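Long-range contacts in SH3 domain-containing protein (Dictyostelium discoideum, PDB 4NQI), which drives membrane remodelling in osmoregulation, phagocytosis and cytokinesis, its N-terminal I-BAR domain forming a helical dimer that probably binds phosphatidylinositol lipids: residues Y45-Q50 / A96-L100; L52-L57 / E89-D93. One frame throughout, in Å; residues are numbered along the deposited sequence.

Contact 1. Residues Y45-Q50 / A96-L100; sequences YQQQAQ and AKVLL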
loop_
_atom_site.group_PDB
_atom_site.type_symbol
_atom_site.label_atom_id
_atom_site.label_comp_id
_atom_site.label_asym_id
_atom_site.label_seq_id
_atom_site.Cartn_x
_atom_site.Cartn_y
_atom_site.Cartn_z
ATOM N N TYR B 45 0.941 8.900 -8.704
ATOM C CA TYR B 45 0.713 7.808 -7.764
ATOM C C TYR B 45 2.011 7.446 -7.054
ATOM O O TYR B 45 2.033 7.257 -5.835
ATOM C CB TYR B 45 0.152 6.587 -8.501
ATOM C CG TYR B 45 -0.202 5.413 -7.611
ATOM C CD1 TYR B 45 -1.427 5.354 -6.965
ATOM C CD2 TYR B 45 0.681 4.357 -7.432
ATOM C CE1 TYR B 45 -1.761 4.283 -6.156
ATOM C CE2 TYR B 45 0.356 3.281 -6.624
ATOM C CZ TYR B 45 -0.866 3.252 -5.989
ATOM O OH TYR B 45 -1.200 2.187 -5.185
ATOM N N GLN B 46 3.091 7.357 -7.824
ATOM C CA GLN B 46 4.410 7.050 -7.282
ATOM C C GLN B 46 4.856 8.097 -6.258
ATOM O O GLN B 46 5.367 7.751 -5.189
ATOM C CB GLN B 46 5.429 6.933 -8.421
ATOM C CG GLN B 46 6.879 6.819 -7.974
ATOM C CD GLN B 46 7.615 8.145 -8.022
ATOM O OE1 GLN B 46 8.415 8.454 -7.140
ATOM N NE2 GLN B 46 7.358 8.929 -9.063
ATOM N N GLN B 47 4.649 9.371 -6.585
ATOM C CA GLN B 47 5.016 10.472 -5.697
ATOM C C GLN B 47 4.249 10.414 -4.377
ATOM O O GLN B 47 4.822 10.632 -3.305
ATOM C CB GLN B 47 4.798 11.821 -6.394
ATOM C CG GLN B 47 5.896 12.187 -7.398
ATOM C CD GLN B 47 5.491 13.300 -8.353
ATOM O OE1 GLN B 47 4.462 13.954 -8.169
ATOM N NE2 GLN B 47 6.300 13.512 -9.386
ATOM N N GLN B 48 2.956 10.111 -4.452
ATOM C CA GLN B 48 2.138 9.990 -3.249
ATOM C C GLN B 48 2.548 8.787 -2.400
ATOM O O GLN B 48 2.438 8.819 -1.173
ATOM C CB GLN B 48 0.649 9.913 -3.604
ATOM C CG GLN B 48 0.087 11.194 -4.218
ATOM C CD GLN B 48 0.259 12.409 -3.318
ATOM O OE1 GLN B 48 0.332 12.291 -2.092
ATOM N NE2 GLN B 48 0.326 13.588 -3.929
ATOM N N ALA B 49 3.024 7.732 -3.058
ATOM C CA ALA B 49 3.496 6.539 -2.360
ATOM C C ALA B 49 4.736 6.854 -1.526
ATOM O O ALA B 49 4.854 6.407 -0.380
ATOM C CB ALA B 49 3.788 5.424 -3.350
ATOM N N GLN B 50 5.658 7.620 -2.104
ATOM C CA GLN B 50 6.848 8.060 -1.384
ATOM C C GLN B 50 6.460 8.932 -0.193
ATOM O O GLN B 50 7.062 8.839 0.875
ATOM C CB GLN B 50 7.788 8.841 -2.306
ATOM C CG GLN B 50 8.410 8.031 -3.435
ATOM C CD GLN B 50 9.540 8.783 -4.118
ATOM O OE1 GLN B 50 10.152 9.674 -3.527
ATOM N NE2 GLN B 50 9.819 8.429 -5.368
ATOM N N ALA B 96 7.602 2.065 -5.012
ATOM C CA ALA B 96 7.415 3.290 -5.789
ATOM C C ALA B 96 8.528 3.472 -6.824
ATOM O O ALA B 96 8.268 3.860 -7.968
ATOM C CB ALA B 96 7.347 4.494 -4.866
ATOM N N LYS B 97 9.761 3.184 -6.413
ATOM C CA LYS B 97 10.927 3.286 -7.290
ATOM C C LYS B 97 10.824 2.331 -8.482
ATOM O O LYS B 97 11.229 2.677 -9.594
ATOM C CB LYS B 97 12.208 2.985 -6.506
ATOM C CG LYS B 97 12.489 3.917 -5.327
ATOM C CD LYS B 97 13.118 5.228 -5.775
ATOM C CE LYS B 97 14.270 5.636 -4.859
ATOM N NZ LYS B 97 13.848 5.826 -3.443
ATOM N N VAL B 98 10.293 1.133 -8.242
ATOM C CA VAL B 98 10.103 0.137 -9.297
ATOM C C VAL B 98 9.103 0.630 -10.342
ATOM O O VAL B 98 9.346 0.516 -11.544
ATOM C CB VAL B 98 9.638 -1.219 -8.719
ATOM C CG1 VAL B 98 9.126 -2.135 -9.823
ATOM C CG2 VAL B 98 10.773 -1.892 -7.954
ATOM N N LEU B 99 7.985 1.181 -9.878
ATOM C CA LEU B 99 6.979 1.760 -10.765
ATOM C C LEU B 99 7.586 2.869 -11.620
ATOM O O LEU B 99 7.239 3.021 -12.793
ATOM C CB LEU B 99 5.803 2.307 -9.952
ATOM C CG LEU B 99 4.658 2.937 -10.752
ATOM C CD1 LEU B 99 3.996 1.904 -11.648
ATOM C CD2 LEU B 99 3.628 3.591 -9.837
ATOM N N LEU B 100 8.503 3.633 -11.030
ATOM C CA LEU B 100 9.171 4.721 -11.739
ATOM C C LEU B 100 10.227 4.205 -12.715
ATOM O O LEU B 100 10.283 4.643 -13.866
ATOM C CB LEU B 100 9.819 5.693 -10.746
ATOM C CG LEU B 100 10.578 6.871 -11.365
ATOM C CD1 LEU B 100 9.616 7.815 -12.065
ATOM C CD2 LEU B 100 11.410 7.623 -10.329
#

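Contact 2. Residues L52-L57 / E89-D93; sequences LSQAGL and ENRRD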
loop_
_atom_site.group_PDB
_atom_site.type_symbol
_atom_site.label_atom_id
_atom_site.label_comp_id
_atom_site.label_asym_id
_atom_site.label_seq_id
_atom_site.Cartn_x
_atom_site.Cartn_y
_atom_site.Cartn_z
ATOM N N LEU B 52 3.610 8.859 1.529
ATOM C CA LEU B 52 3.086 7.948 2.540
ATOM C C LEU B 52 4.220 7.196 3.235
ATOM O O LEU B 52 4.163 6.951 4.440
ATOM C CB LEU B 52 2.104 6.957 1.910
ATOM C CG LEU B 52 1.473 5.929 2.854
ATOM C CD1 LEU B 52 0.691 6.624 3.958
ATOM C CD2 LEU B 52 0.581 4.955 2.092
ATOM N N SER B 53 5.249 6.840 2.470
ATOM C CA SER B 53 6.417 6.155 3.018
ATOM C C SER B 53 7.119 6.999 4.082
ATOM O O SER B 53 7.421 6.512 5.175
ATOM C CB SER B 53 7.395 5.803 1.897
ATOM O OG SER B 53 8.590 5.252 2.415
ATOM N N GLN B 54 7.374 8.264 3.755
ATOM C CA GLN B 54 8.043 9.178 4.677
ATOM C C GLN B 54 7.188 9.491 5.907
ATOM O O GLN B 54 7.706 9.608 7.015
ATOM C CB GLN B 54 8.450 10.462 3.950
ATOM C CG GLN B 54 9.751 10.332 3.163
ATOM C CD GLN B 54 10.969 10.214 4.063
ATOM O OE1 GLN B 54 10.955 10.660 5.213
ATOM N NE2 GLN B 54 12.033 9.607 3.545
ATOM N N ALA B 55 5.880 9.621 5.707
ATOM C CA ALA B 55 4.957 9.806 6.821
ATOM C C ALA B 55 4.955 8.567 7.714
ATOM O O ALA B 55 4.739 8.663 8.925
ATOM C CB ALA B 55 3.561 10.092 6.312
ATOM N N GLY B 56 5.193 7.404 7.112
ATOM C CA GLY B 56 5.298 6.167 7.865
ATOM C C GLY B 56 6.526 6.128 8.761
ATOM O O GLY B 56 6.465 5.616 9.882
ATOM N N LEU B 57 7.640 6.666 8.267
ATOM C CA LEU B 57 8.896 6.674 9.014
ATOM C C LEU B 57 8.831 7.582 10.244
ATOM O O LEU B 57 9.341 7.228 11.312
ATOM C CB LEU B 57 10.052 7.087 8.102
ATOM C CG LEU B 57 10.317 6.141 6.930
ATOM C CD1 LEU B 57 11.432 6.661 6.039
ATOM C CD2 LEU B 57 10.657 4.755 7.444
ATOM N N GLU B 89 7.650 0.501 5.482
ATOM C CA GLU B 89 7.586 1.786 4.785
ATOM C C GLU B 89 8.802 2.012 3.891
ATOM O O GLU B 89 8.697 2.659 2.846
ATOM C CB GLU B 89 7.409 2.948 5.768
ATOM C CG GLU B 89 6.077 2.942 6.513
ATOM C CD GLU B 89 4.872 2.849 5.587
ATOM O OE1 GLU B 89 4.909 3.420 4.476
ATOM O OE2 GLU B 89 3.877 2.201 5.976
ATOM N N ASN B 90 9.951 1.480 4.301
ATOM C CA ASN B 90 11.134 1.488 3.449
ATOM C C ASN B 90 10.888 0.680 2.175
ATOM O O ASN B 90 11.304 1.080 1.087
ATOM C CB ASN B 90 12.353 0.936 4.199
ATOM C CG ASN B 90 13.077 1.999 5.013
ATOM O OD1 ASN B 90 13.225 3.142 4.577
ATOM N ND2 ASN B 90 13.539 1.620 6.199
ATOM N N ARG B 91 10.201 -0.450 2.318
ATOM C CA ARG B 91 9.915 -1.317 1.179
ATOM C C ARG B 91 8.824 -0.751 0.272
ATOM O O ARG B 91 8.797 -1.043 -0.924
ATOM C CB ARG B 91 9.542 -2.726 1.649
ATOM C CG ARG B 91 10.636 -3.411 2.459
ATOM C CD ARG B 91 10.251 -4.834 2.842
ATOM N NE ARG B 91 10.977 -5.293 4.025
ATOM C CZ ARG B 91 11.559 -6.484 4.141
ATOM N NH1 ARG B 91 11.512 -7.354 3.142
ATOM N NH2 ARG B 91 12.193 -6.803 5.263
ATOM N N ARG B 92 7.925 0.053 0.837
ATOM C CA ARG B 92 6.921 0.730 0.024
ATOM C C ARG B 92 7.614 1.734 -0.886
ATOM O O ARG B 92 7.232 1.903 -2.045
ATOM C CB ARG B 92 5.879 1.446 0.888
ATOM C CG ARG B 92 4.721 2.024 0.076
ATOM C CD ARG B 92 3.903 3.042 0.861
ATOM N NE ARG B 92 3.510 2.538 2.174
ATOM C CZ ARG B 92 2.464 1.748 2.390
ATOM N NH1 ARG B 92 1.700 1.360 1.376
ATOM N NH2 ARG B 92 2.182 1.340 3.620
ATOM N N ASP B 93 8.640 2.394 -0.355
ATOM C CA ASP B 93 9.436 3.329 -1.141
ATOM C C ASP B 93 10.094 2.616 -2.325
ATOM O O ASP B 93 10.083 3.128 -3.450
ATOM C CB ASP B 93 10.490 4.004 -0.263
ATOM C CG ASP B 93 11.338 4.997 -1.027
ATOM O OD1 ASP B 93 10.796 6.039 -1.457
ATOM O OD2 ASP B 93 12.551 4.744 -1.191
#

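Contact 1. Residues Y45-Q50 / A96-L100
Q46 and A96 have the nearest CA atoms of the two helical segments 45-50 and 96-100, 5.0 Å apart. The local axes come within 9.2 Å and run nearly antiparallel, with 161° between their N-to-C directions. No hydrogen bond joins the segments, so the interface depends on side-chain fit. The small methyl of A96 permits the close approach: its CB points at segment 45-50, lies 4.0 Å from CB of A49 and also meets CG of Q46 and CG of Q50. The aliphatic part of Q46 is the counterpart on the other helix. With its CG anti to the backbone N (chi1 171°), the chain leans across the gap and brings that CG to 3.3 Å from the carbonyl O of A96. The same CG of Q46 lies 4.2 Å from CB of L100, whereas the placement of the amide beyond it is doubtful. L99 meets Q46 nearer its backbone, at CB. Its CD2 methyl packs 4.1 Å from CB of Q46 and meets the Y45 ring at an edge, near the ring plane, 3.9 Å from CD2 of Y45; these two side chains cross at about a right angle. F198 of helix 152-224 touches both Y45 and L99, while the Y45 hydroxyl is hydrogen-bonded to E89 of the second subunit. This buried junction of helices 15-64 and 72-140, backed by a third helix and by the partner chain, is characteristic of the elongated antiparallel helical bundle of the I-BAR (IMD) dimer.

Contact 2. Residues L52-L57 / E89-D93
The carbonyl O of E89 is gripped by two donors that arrive from opposite faces of its plane. One is the helical N of D93; the other is OG of S53, which crosses from segment 52-57 to form a 2.6 Å bond to O of E89. That hydroxyl stands above the carbonyl plane, 48° out of it. The axes here lie 8.5 Å apart with 163° between their N-to-C directions, and G56 leaves space for the E89 side chain, whose CG lies 3.6 Å from CA of G56. E89 thus enters as a knob among L52, S53, G56 and L57. A bend at chi2 (-53°) curls its carboxylate toward R92, which grips it side-on: NE of R92 donates to OE1 of E89 at 2.8 Å and NH2 of R92 to OE2 of E89 at 3.0 Å, a salt bridge within the helix. Both bonds are nearly straight and lie close to the guanidinium plane. One face of that plane carries L52, whose CD2 sits over its centre, 3.7 Å from CZ of R92. OE2 also bonds the Y45 hydroxyl of the second subunit. With an alanine here in place of E89, that hydroxyl and NE and NH2 of R92 would probably lose their shared carboxylate, and a gap open beside G56. The arrangement is a knob-into-hole contact between antiparallel helices, its carboxylate tied into the I-BAR dimer interface.

From the N terminus, helix 15-64 supplies 45-50 and then 52-57; after the turn into helix 72-140 the chain returns through 89-93 before 96-100. Contact 2 therefore closes the inner loop, with 31 residues between its segments, and contact 1 closes the outer one, with 45. The pairings nest without crossing, as expected of an antiparallel hairpin. Their centres lie 11 Å apart, and they touch directly: CG of Q50 is 3.7 Å from OD1 of D93, while a D93-K97 salt bridge links the two segments of helix 72-140. Both contacts also face the second subunit, so the hairpin packing and the dimer interface share this region.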